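Local coordinates for protein DyP-type peroxidase (Pleurotus ostreatus PC15, PDB 6FSK) that probably uses peroxide to oxidise dyes and manganese(II) with a heme b cofactor, as a fungal dye-decolorizing peroxidase, at residues A[21-26]-A[133-138]; A[126-131]-A[168-173]; A[43-48]-A[74-79]. The protein carries 1 engineered substitution. All coordinates share one frame; numbering follows the deposited sequence.

All three contacts involve the N-terminal half of the large antiparallel sheet, where the order 166-175, 20-28, 134-140, 74-80 is that of a ferredoxin-like fold. Contact 1 pairs 20-28 and 134-140, the inner two of these four strands; contact 2 covers the edge strand 166-175 with a loop, and contact 3 sets another loop against strand 74-80. Their centres lie about 10 Å (1 to 2), 11 Å (1 to 3) and 20 Å (2 to 3) apart, so contact 1 bridges the others. Along the chain, both segments of contact 3 fall between those of contact 1, whereas the segments of contacts 1 and 2 alternate. Sequence-distant pieces thus form one sheet, with the Y23 side chain about 8 Å from that of heme-binding F382.

Contact 1: A[21-26]-A[133-138]; sequences ETYFFF and HGVIFV
F26 and G134 fit tightly at one end of this contact. The ring lies over the glycine, with G134 CA 4.0 Å from the F26 ring centroid in a CH-pi contact, and it fills the space that a side chain on G134 would need. A first torsion of 68° holds F26 CG between its backbone N and carbonyl carbon and carries the ring across to the partner strand, where F26 CE2 also reaches I136 CG1 at 3.8 Å. The other side of the sheet is packed by Y23, F25, V135 and F137. V135 CG2 sits over one face of the F25 ring, 4.0 Å from its centroid, and also meets the Y23 ring at its edge. Y23 and F137 lie side by side, their planes 27° apart but slid until the rings barely overlap. The backbones run antiparallel at 158°, T22-V138 and F24-I136 being hydrogen-bonded pairs; these are the inner strands of the four-strand ferredoxin-like order. A classic beta bulge breaks the regularity: F26 O accepts from H133 N at 2.8 Å and from G134 N at 3.2 Å. Beyond it the contact loosens toward solvent, since the partly exposed H133 turns its ring away and its ND1 accepts a hydrogen bond from V28 N. At the far end, E21 OE2 approaches the F137 ring edge at CD2 (3.3 Å), while E21 OE1 pairs with K18.

Contact 2: A[126-131]-A[168-173]; sequences APFLKD and EVTHVR
P127 and V169 mark the nearest backbone approach, with their CA atoms 6.1 Å apart and no hydrogen bond joining the two segments. The loop 126-131 is coiled on itself instead: K130 N bonds to P127 O at 3.1 Å, and L129 N bonds to A126 O. The contact therefore rests on apolar surfaces. The P127 ring comes obliquely against T170, its CB 3.6 Å from T170 CB. The first torsion of T170, -166°, puts OG1 anti to the backbone N and leaves the methyl CG2 facing the loop, where it touches P127 and lies 3.8 Å from F128 CZ. F128 reaches the strand with the far end of its ring, crossing T170 at about a right angle; V172 CG1 meets it at the edge, 4.1 Å from F128 CZ. Further along, V169 spreads its two methyls over loop carbonyls: CG1 lies 3.4 Å from P127 O and CG2 3.9 Å from D131 O. The carboxylate of D131 turns elsewhere and forms a salt bridge with R103. Within the strand, H171 points away from the loop and its ND1 donates to E168 OE2 at 2.7 Å, on the syn side of the carboxylate. F128 also meets F25 edge-to-face, which ties the loop to the next strand as well. V169 and T170 both face F25 across the sheet, a classic beta bulge in strand 166-175, an edge strand of the sheet within this chain, in the ferredoxin-like N-terminal domain of the dimeric alpha+beta barrel family.

Contact 3: A[43-48]-A[74-79]; sequences PHIKTS and AVNVSF
K46 and V75 are joined by a nearly straight backbone hydrogen bond, K46 N to V75 O at 2.9 Å. The amide of N76 adds two more bonds through the same nitrogen. ND2 donates to V75 O at 2.8 Å, reaching it from above the carbonyl plane, and to K46 O at 3.1 Å, on a lone pair but bent, with 140° at the hydrogen. V75 O is thus gripped by two donors, one from each segment. A water extends the polar network, donating to H44 O at 2.7 Å and accepting from V75 N at 2.9 Å, so it links the backbones where they do not bond directly. Among apolar contacts, the I45 and V77 side chains meet at an oblique angle, with I45 CD1 3.9 Å from V77 CG1. K46 bends at its second and third torsions (61° and 59°), which folds the aliphatic chain round the methyl of A74: CB and CE are each 4.0 Å from A74 CB. The charged end continues outward to a salt bridge with D54. Replacing N76 by alanine removes the amide, which would probably leave K46 O and D11 N without their side-chain partners and V75 O with one donor fewer. One backbone bond, the buried N76 amide and a bridging water together join the loop to the strand, in place of regular sheet pairing.

Contact 1: A[21-26]-A[133-138]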
loop_
_atom_site.group_PDB
_atom_site.type_symbol
_atom_site.label_atom_id
_atom_site.label_comp_id
_atom_site.label_asym_id
_atom_site.label_seq_id
_atom_site.Cartn_x
_atom_site.Cartn_y
_atom_site.Cartn_z
ATOM N N GLU A 21 14.709 0.427 5.032
ATOM C CA GLU A 21 14.104 1.765 5.027
ATOM C C GLU A 21 13.725 2.163 6.427
ATOM O O GLU A 21 13.077 1.388 7.125
ATOM C CB GLU A 21 12.883 1.805 4.060
ATOM C CG GLU A 21 12.307 3.174 3.808
ATOM C CD GLU A 21 11.259 3.148 2.703
ATOM O OE1 GLU A 21 10.604 2.116 2.574
ATOM O OE2 GLU A 21 11.105 4.221 2.015
ATOM N N THR A 22 14.033 3.405 6.814
ATOM C CA THR A 22 13.569 3.967 8.052
ATOM C C THR A 22 12.618 5.126 7.818
ATOM O O THR A 22 12.917 6.053 7.062
ATOM C CB THR A 22 14.738 4.381 8.923
ATOM O OG1 THR A 22 15.464 3.194 9.285
ATOM C CG2 THR A 22 14.270 5.088 10.164
ATOM N N TYR A 23 11.487 5.083 8.543
ATOM C CA TYR A 23 10.504 6.139 8.567
ATOM C C TYR A 23 10.619 6.879 9.908
ATOM O O TYR A 23 10.391 6.255 10.966
ATOM C CB TYR A 23 9.090 5.675 8.319
ATOM C CG TYR A 23 8.813 5.103 6.967
ATOM C CD1 TYR A 23 9.054 3.777 6.691
ATOM C CD2 TYR A 23 8.261 5.933 5.953
ATOM C CE1 TYR A 23 8.786 3.228 5.431
ATOM C CE2 TYR A 23 8.023 5.431 4.690
ATOM C CZ TYR A 23 8.269 4.077 4.435
ATOM O OH TYR A 23 7.969 3.606 3.128
ATOM N N PHE A 24 11.027 8.144 9.842
ATOM C CA PHE A 24 11.237 8.979 11.006
ATOM C C PHE A 24 10.072 9.984 11.128
ATOM O O PHE A 24 9.922 10.951 10.334
ATOM C CB PHE A 24 12.581 9.691 10.890
ATOM C CG PHE A 24 12.920 10.621 12.009
ATOM C CD1 PHE A 24 13.504 10.056 13.160
ATOM C CD2 PHE A 24 12.635 12.001 11.955
ATOM C CE1 PHE A 24 13.854 10.910 14.239
ATOM C CE2 PHE A 24 12.977 12.858 13.056
ATOM C CZ PHE A 24 13.563 12.284 14.156
ATOM N N PHE A 25 9.207 9.765 12.119
ATOM C CA PHE A 25 8.005 10.569 12.319
ATOM C C PHE A 25 8.274 11.685 13.342
ATOM O O PHE A 25 8.829 11.424 14.400
ATOM C CB PHE A 25 6.839 9.710 12.790
ATOM C CG PHE A 25 6.493 8.601 11.837
ATOM C CD1 PHE A 25 5.672 8.880 10.776
ATOM C CD2 PHE A 25 6.929 7.313 12.000
ATOM C CE1 PHE A 25 5.298 7.863 9.865
ATOM C CE2 PHE A 25 6.586 6.310 11.071
ATOM C CZ PHE A 25 5.799 6.606 10.009
ATOM N N PHE A 26 7.954 12.922 12.973
ATOM C CA PHE A 26 8.367 14.069 13.759
ATOM C C PHE A 26 7.248 15.037 13.978
ATOM O O PHE A 26 6.185 15.078 13.266
ATOM C CB PHE A 26 9.567 14.743 13.096
ATOM C CG PHE A 26 9.240 15.416 11.778
ATOM C CD1 PHE A 26 8.835 16.717 11.715
ATOM C CD2 PHE A 26 9.429 14.752 10.597
ATOM C CE1 PHE A 26 8.578 17.310 10.502
ATOM C CE2 PHE A 26 9.163 15.315 9.396
ATOM C CZ PHE A 26 8.737 16.601 9.340
ATOM N N HIS A 133 3.430 15.486 12.668
ATOM C CA HIS A 133 3.418 16.589 11.664
ATOM C C HIS A 133 4.031 16.208 10.306
ATOM O O HIS A 133 3.652 16.801 9.314
ATOM C CB HIS A 133 4.162 17.787 12.242
ATOM C CG HIS A 133 3.453 18.413 13.379
ATOM N ND1 HIS A 133 4.097 19.268 14.258
ATOM C CD2 HIS A 133 2.205 18.259 13.855
ATOM C CE1 HIS A 133 3.232 19.659 15.172
ATOM N NE2 HIS A 133 2.077 19.074 14.956
ATOM N N GLY A 134 4.932 15.235 10.278
ATOM C CA GLY A 134 5.555 14.781 9.073
ATOM C C GLY A 134 6.342 13.535 9.258
ATOM O O GLY A 134 6.488 13.039 10.390
ATOM N N VAL A 135 6.859 13.031 8.159
ATOM C CA VAL A 135 7.765 11.919 8.111
ATOM C C VAL A 135 8.917 12.222 7.183
ATOM O O VAL A 135 8.685 12.721 6.082
ATOM C CB VAL A 135 7.022 10.600 7.739
ATOM C CG1 VAL A 135 6.315 10.611 6.368
ATOM C CG2 VAL A 135 7.909 9.374 7.836
ATOM N N ILE A 136 10.095 11.946 7.619
ATOM C CA ILE A 136 11.304 11.910 6.823
ATOM C C ILE A 136 11.627 10.420 6.663
ATOM O O ILE A 136 11.692 9.715 7.667
ATOM C CB ILE A 136 12.491 12.672 7.465
ATOM C CG1 ILE A 136 12.200 14.162 7.405
ATOM C CG2 ILE A 136 13.789 12.335 6.755
ATOM C CD1 ILE A 136 12.975 14.904 8.444
ATOM N N PHE A 137 11.814 9.948 5.433
ATOM C CA PHE A 137 12.139 8.560 5.246
ATOM C C PHE A 137 13.335 8.334 4.344
ATOM O O PHE A 137 13.563 9.110 3.426
ATOM C CB PHE A 137 10.968 7.692 4.880
ATOM C CG PHE A 137 10.226 8.159 3.645
ATOM C CD1 PHE A 137 9.305 9.189 3.779
ATOM C CD2 PHE A 137 10.316 7.433 2.416
ATOM C CE1 PHE A 137 8.517 9.575 2.665
ATOM C CE2 PHE A 137 9.521 7.826 1.330
ATOM C CZ PHE A 137 8.650 8.859 1.469
ATOM N N VAL A 138 14.111 7.343 4.720
ATOM C CA VAL A 138 15.431 7.116 4.138
ATOM C C VAL A 138 15.510 5.630 3.770
ATOM O O VAL A 138 15.311 4.753 4.574
ATOM C CB VAL A 138 16.540 7.534 5.135
ATOM C CG1 VAL A 138 17.879 7.293 4.519
ATOM C CG2 VAL A 138 16.428 8.983 5.520
#

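Contact 2: A[126-131]-A[168-173]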
loop_
_atom_site.group_PDB
_atom_site.type_symbol
_atom_site.label_atom_id
_atom_site.label_comp_id
_atom_site.label_asym_id
_atom_site.label_seq_id
_atom_site.Cartn_x
_atom_site.Cartn_y
_atom_site.Cartn_z
ATOM N N ALA A 126 1.374 3.536 21.167
ATOM C CA ALA A 126 1.236 4.882 21.724
ATOM C C ALA A 126 1.727 6.047 20.915
ATOM O O ALA A 126 1.042 7.082 20.812
ATOM C CB ALA A 126 1.827 4.888 23.133
ATOM N N PRO A 127 2.862 5.920 20.276
ATOM C CA PRO A 127 3.374 7.063 19.548
ATOM C C PRO A 127 2.467 7.475 18.385
ATOM O O PRO A 127 2.353 8.646 18.041
ATOM C CB PRO A 127 4.719 6.618 19.052
ATOM C CG PRO A 127 5.090 5.493 19.935
ATOM C CD PRO A 127 3.868 4.838 20.433
ATOM N N PHE A 128 1.716 6.508 17.823
ATOM C CA PHE A 128 0.832 6.857 16.701
ATOM C C PHE A 128 -0.476 7.454 17.098
ATOM O O PHE A 128 -1.259 7.881 16.259
ATOM C CB PHE A 128 0.660 5.607 15.763
ATOM C CG PHE A 128 1.926 5.265 14.992
ATOM C CD1 PHE A 128 2.277 6.053 13.877
ATOM C CD2 PHE A 128 2.770 4.248 15.354
ATOM C CE1 PHE A 128 3.452 5.791 13.202
ATOM C CE2 PHE A 128 3.951 3.971 14.647
ATOM C CZ PHE A 128 4.256 4.737 13.560
ATOM N N LEU A 129 -0.694 7.531 18.430
ATOM C CA LEU A 129 -1.802 8.234 18.985
ATOM C C LEU A 129 -1.443 9.669 19.214
ATOM O O LEU A 129 -2.324 10.471 19.464
ATOM C CB LEU A 129 -2.335 7.514 20.239
ATOM C CG LEU A 129 -2.901 6.148 20.012
ATOM C CD1 LEU A 129 -3.382 5.627 21.361
ATOM C CD2 LEU A 129 -4.038 6.221 19.030
ATOM N N LYS A 130 -0.191 10.046 19.100
ATOM C CA LYS A 130 0.211 11.456 19.193
ATOM C C LYS A 130 0.047 12.161 17.903
ATOM O O LYS A 130 0.034 11.539 16.831
ATOM C CB LYS A 130 1.643 11.606 19.657
ATOM C CG LYS A 130 1.937 10.936 20.963
ATOM C CD LYS A 130 3.307 11.303 21.534
ATOM C CE LYS A 130 3.390 10.925 23.034
ATOM N NZ LYS A 130 2.863 9.514 23.334
ATOM N N ASP A 131 -0.043 13.481 17.927
ATOM C CA ASP A 131 -0.043 14.250 16.694
ATOM C C ASP A 131 1.343 14.117 16.054
ATOM O O ASP A 131 2.413 14.320 16.654
ATOM C CB ASP A 131 -0.234 15.762 16.989
ATOM C CG ASP A 131 -1.668 16.163 17.399
ATOM O OD1 ASP A 131 -2.553 15.361 17.572
ATOM O OD2 ASP A 131 -1.844 17.418 17.553
ATOM N N GLU A 168 11.469 13.832 17.519
ATOM C CA GLU A 168 11.070 12.477 17.119
ATOM C C GLU A 168 9.808 12.090 17.882
ATOM O O GLU A 168 9.764 12.156 19.130
ATOM C CB GLU A 168 12.191 11.461 17.377
ATOM C CG GLU A 168 11.673 10.052 17.032
ATOM C CD GLU A 168 12.758 8.946 17.186
ATOM O OE1 GLU A 168 13.945 9.192 17.509
ATOM O OE2 GLU A 168 12.389 7.789 16.940
ATOM N N VAL A 169 8.768 11.648 17.148
ATOM C CA VAL A 169 7.608 10.996 17.722
ATOM C C VAL A 169 7.979 9.510 17.900
ATOM O O VAL A 169 7.759 8.919 18.964
ATOM C CB VAL A 169 6.318 11.215 16.891
ATOM C CG1 VAL A 169 5.205 10.354 17.490
ATOM C CG2 VAL A 169 5.947 12.719 16.918
ATOM N N THR A 170 8.395 8.896 16.806
ATOM C CA THR A 170 8.858 7.551 16.782
ATOM C C THR A 170 9.510 7.276 15.463
ATOM O O THR A 170 9.544 8.183 14.527
ATOM C CB THR A 170 7.750 6.485 17.040
ATOM O OG1 THR A 170 8.389 5.225 17.324
ATOM C CG2 THR A 170 6.841 6.371 15.792
ATOM N N HIS A 171 10.130 6.109 15.311
ATOM C CA HIS A 171 10.627 5.720 13.974
ATOM C C HIS A 171 10.337 4.227 13.813
ATOM O O HIS A 171 10.249 3.481 14.809
ATOM C CB HIS A 171 12.113 6.061 13.691
ATOM C CG HIS A 171 13.110 5.282 14.482
ATOM N ND1 HIS A 171 13.572 5.676 15.721
ATOM C CD2 HIS A 171 13.806 4.187 14.157
ATOM C CE1 HIS A 171 14.472 4.804 16.139
ATOM N NE2 HIS A 171 14.685 3.942 15.180
ATOM N N VAL A 172 10.147 3.802 12.581
ATOM C CA VAL A 172 9.999 2.403 12.242
ATOM C C VAL A 172 10.975 1.986 11.149
ATOM O O VAL A 172 11.378 2.813 10.326
ATOM C CB VAL A 172 8.548 2.064 11.844
ATOM C CG1 VAL A 172 7.537 2.379 12.909
ATOM C CG2 VAL A 172 8.176 2.749 10.560
ATOM N N ARG A 173 11.379 0.730 11.153
ATOM C CA ARG A 173 12.311 0.236 10.166
ATOM C C ARG A 173 11.705 -0.935 9.411
ATOM O O ARG A 173 11.147 -1.853 10.028
ATOM C CB ARG A 173 13.637 -0.168 10.767
ATOM C CG ARG A 173 14.749 -0.369 9.725
ATOM C CD ARG A 173 16.017 -0.867 10.421
ATOM N NE ARG A 173 15.882 -2.266 10.746
ATOM C CZ ARG A 173 16.633 -2.952 11.608
ATOM N NH1 ARG A 173 17.696 -2.381 12.246
ATOM N NH2 ARG A 173 16.437 -4.226 11.739
#

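Contact 3: A[43-48]-A[74-79]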
loop_
_atom_site.group_PDB
_atom_site.type_symbol
_atom_site.label_atom_id
_atom_site.label_comp_id
_atom_site.label_asym_id
_atom_site.label_seq_id
_atom_site.Cartn_x
_atom_site.Cartn_y
_atom_site.Cartn_z
ATOM N N PRO A 43 18.064 20.134 -0.805
ATOM C CA PRO A 43 18.984 19.570 -1.784
ATOM C C PRO A 43 19.355 18.112 -1.619
ATOM O O PRO A 43 19.899 17.536 -2.540
ATOM C CB PRO A 43 20.251 20.461 -1.656
ATOM C CG PRO A 43 19.771 21.645 -1.041
ATOM C CD PRO A 43 18.636 21.313 -0.142
ATOM N N HIS A 44 19.062 17.510 -0.438
ATOM C CA HIS A 44 19.208 16.093 -0.208
ATOM C C HIS A 44 18.052 15.212 -0.746
ATOM O O HIS A 44 18.244 13.984 -0.832
ATOM C CB HIS A 44 19.234 15.837 1.287
ATOM C CG HIS A 44 20.527 16.193 1.934
ATOM N ND1 HIS A 44 20.809 17.442 2.441
ATOM C CD2 HIS A 44 21.624 15.441 2.139
ATOM C CE1 HIS A 44 22.049 17.458 2.914
ATOM N NE2 HIS A 44 22.558 16.247 2.770
ATOM N N ILE A 45 16.937 15.802 -1.116
ATOM C CA ILE A 45 15.716 14.997 -1.459
ATOM C C ILE A 45 15.862 14.326 -2.808
ATOM O O ILE A 45 16.308 14.991 -3.766
ATOM C CB ILE A 45 14.472 15.859 -1.386
ATOM C CG1 ILE A 45 14.267 16.318 0.033
ATOM C CG2 ILE A 45 13.201 15.124 -1.877
ATOM C CD1 ILE A 45 13.208 17.341 0.222
ATOM N N LYS A 46 15.589 13.021 -2.881
ATOM C CA LYS A 46 15.686 12.313 -4.153
ATOM C C LYS A 46 14.488 12.619 -5.051
ATOM O O LYS A 46 13.309 12.509 -4.635
ATOM C CB LYS A 46 15.703 10.826 -3.874
ATOM C CG LYS A 46 15.892 9.901 -5.067
ATOM C CD LYS A 46 17.218 10.089 -5.812
ATOM C CE LYS A 46 18.449 9.890 -4.966
ATOM N NZ LYS A 46 19.792 10.109 -5.703
ATOM N N THR A 47 14.769 13.059 -6.257
ATOM C CA THR A 47 13.707 13.260 -7.263
ATOM C C THR A 47 13.516 12.060 -8.182
ATOM O O THR A 47 14.329 11.160 -8.277
ATOM C CB THR A 47 13.992 14.527 -8.123
ATOM O OG1 THR A 47 15.037 14.177 -9.028
ATOM C CG2 THR A 47 14.313 15.655 -7.256
ATOM N N SER A 48 12.402 12.101 -8.937
ATOM C CA SER A 48 12.121 11.060 -9.923
ATOM C C SER A 48 13.194 11.016 -11.023
ATOM O O SER A 48 13.596 9.955 -11.438
ATOM C CB SER A 48 10.776 11.264 -10.572
ATOM O OG SER A 48 9.754 11.028 -9.611
ATOM N N ALA A 74 18.710 7.274 -0.031
ATOM C CA ALA A 74 17.857 8.288 -0.608
ATOM C C ALA A 74 16.804 8.721 0.371
ATOM O O ALA A 74 16.334 7.905 1.184
ATOM C CB ALA A 74 17.183 7.758 -1.827
ATOM N N VAL A 75 16.387 9.977 0.250
ATOM C CA VAL A 75 15.488 10.538 1.261
ATOM C C VAL A 75 14.332 11.255 0.631
ATOM O O VAL A 75 14.486 11.961 -0.415
ATOM C CB VAL A 75 16.245 11.523 2.195
ATOM C CG1 VAL A 75 16.796 12.672 1.441
ATOM C CG2 VAL A 75 15.368 12.060 3.305
ATOM N N ASN A 76 13.159 11.103 1.215
ATOM C CA ASN A 76 11.949 11.843 0.818
ATOM C C ASN A 76 11.296 12.374 2.113
ATOM O O ASN A 76 11.690 12.026 3.265
ATOM C CB ASN A 76 10.908 10.959 0.084
ATOM C CG ASN A 76 11.058 10.928 -1.443
ATOM O OD1 ASN A 76 10.100 10.530 -2.112
ATOM N ND2 ASN A 76 12.215 11.343 -1.996
ATOM N N VAL A 77 10.297 13.243 1.976
ATOM C CA VAL A 77 9.660 13.926 3.085
ATOM C C VAL A 77 8.174 14.123 2.823
ATOM O O VAL A 77 7.794 14.397 1.657
ATOM C CB VAL A 77 10.315 15.304 3.453
ATOM C CG1 VAL A 77 10.058 16.347 2.332
ATOM C CG2 VAL A 77 9.772 15.827 4.782
ATOM N N SER A 78 7.295 14.032 3.831
ATOM C CA SER A 78 5.879 14.154 3.611
ATOM C C SER A 78 5.248 14.750 4.855
ATOM O O SER A 78 5.793 14.556 5.946
ATOM C CB SER A 78 5.326 12.778 3.211
ATOM O OG SER A 78 4.099 12.803 2.520
ATOM N N PHE A 79 4.186 15.502 4.679
ATOM C CA PHE A 79 3.602 16.268 5.764
ATOM C C PHE A 79 2.157 15.962 5.970
ATOM O O PHE A 79 1.344 15.876 5.000
ATOM C CB PHE A 79 3.718 17.797 5.475
ATOM C CG PHE A 79 5.098 18.296 5.503
ATOM C CD1 PHE A 79 5.662 18.715 6.700
ATOM C CD2 PHE A 79 5.864 18.285 4.377
ATOM C CE1 PHE A 79 6.975 19.125 6.751
ATOM C CE2 PHE A 79 7.194 18.725 4.391
ATOM C CZ PHE A 79 7.751 19.111 5.615
HETATM O O HOH W 1 18.094 11.401 -1.565
#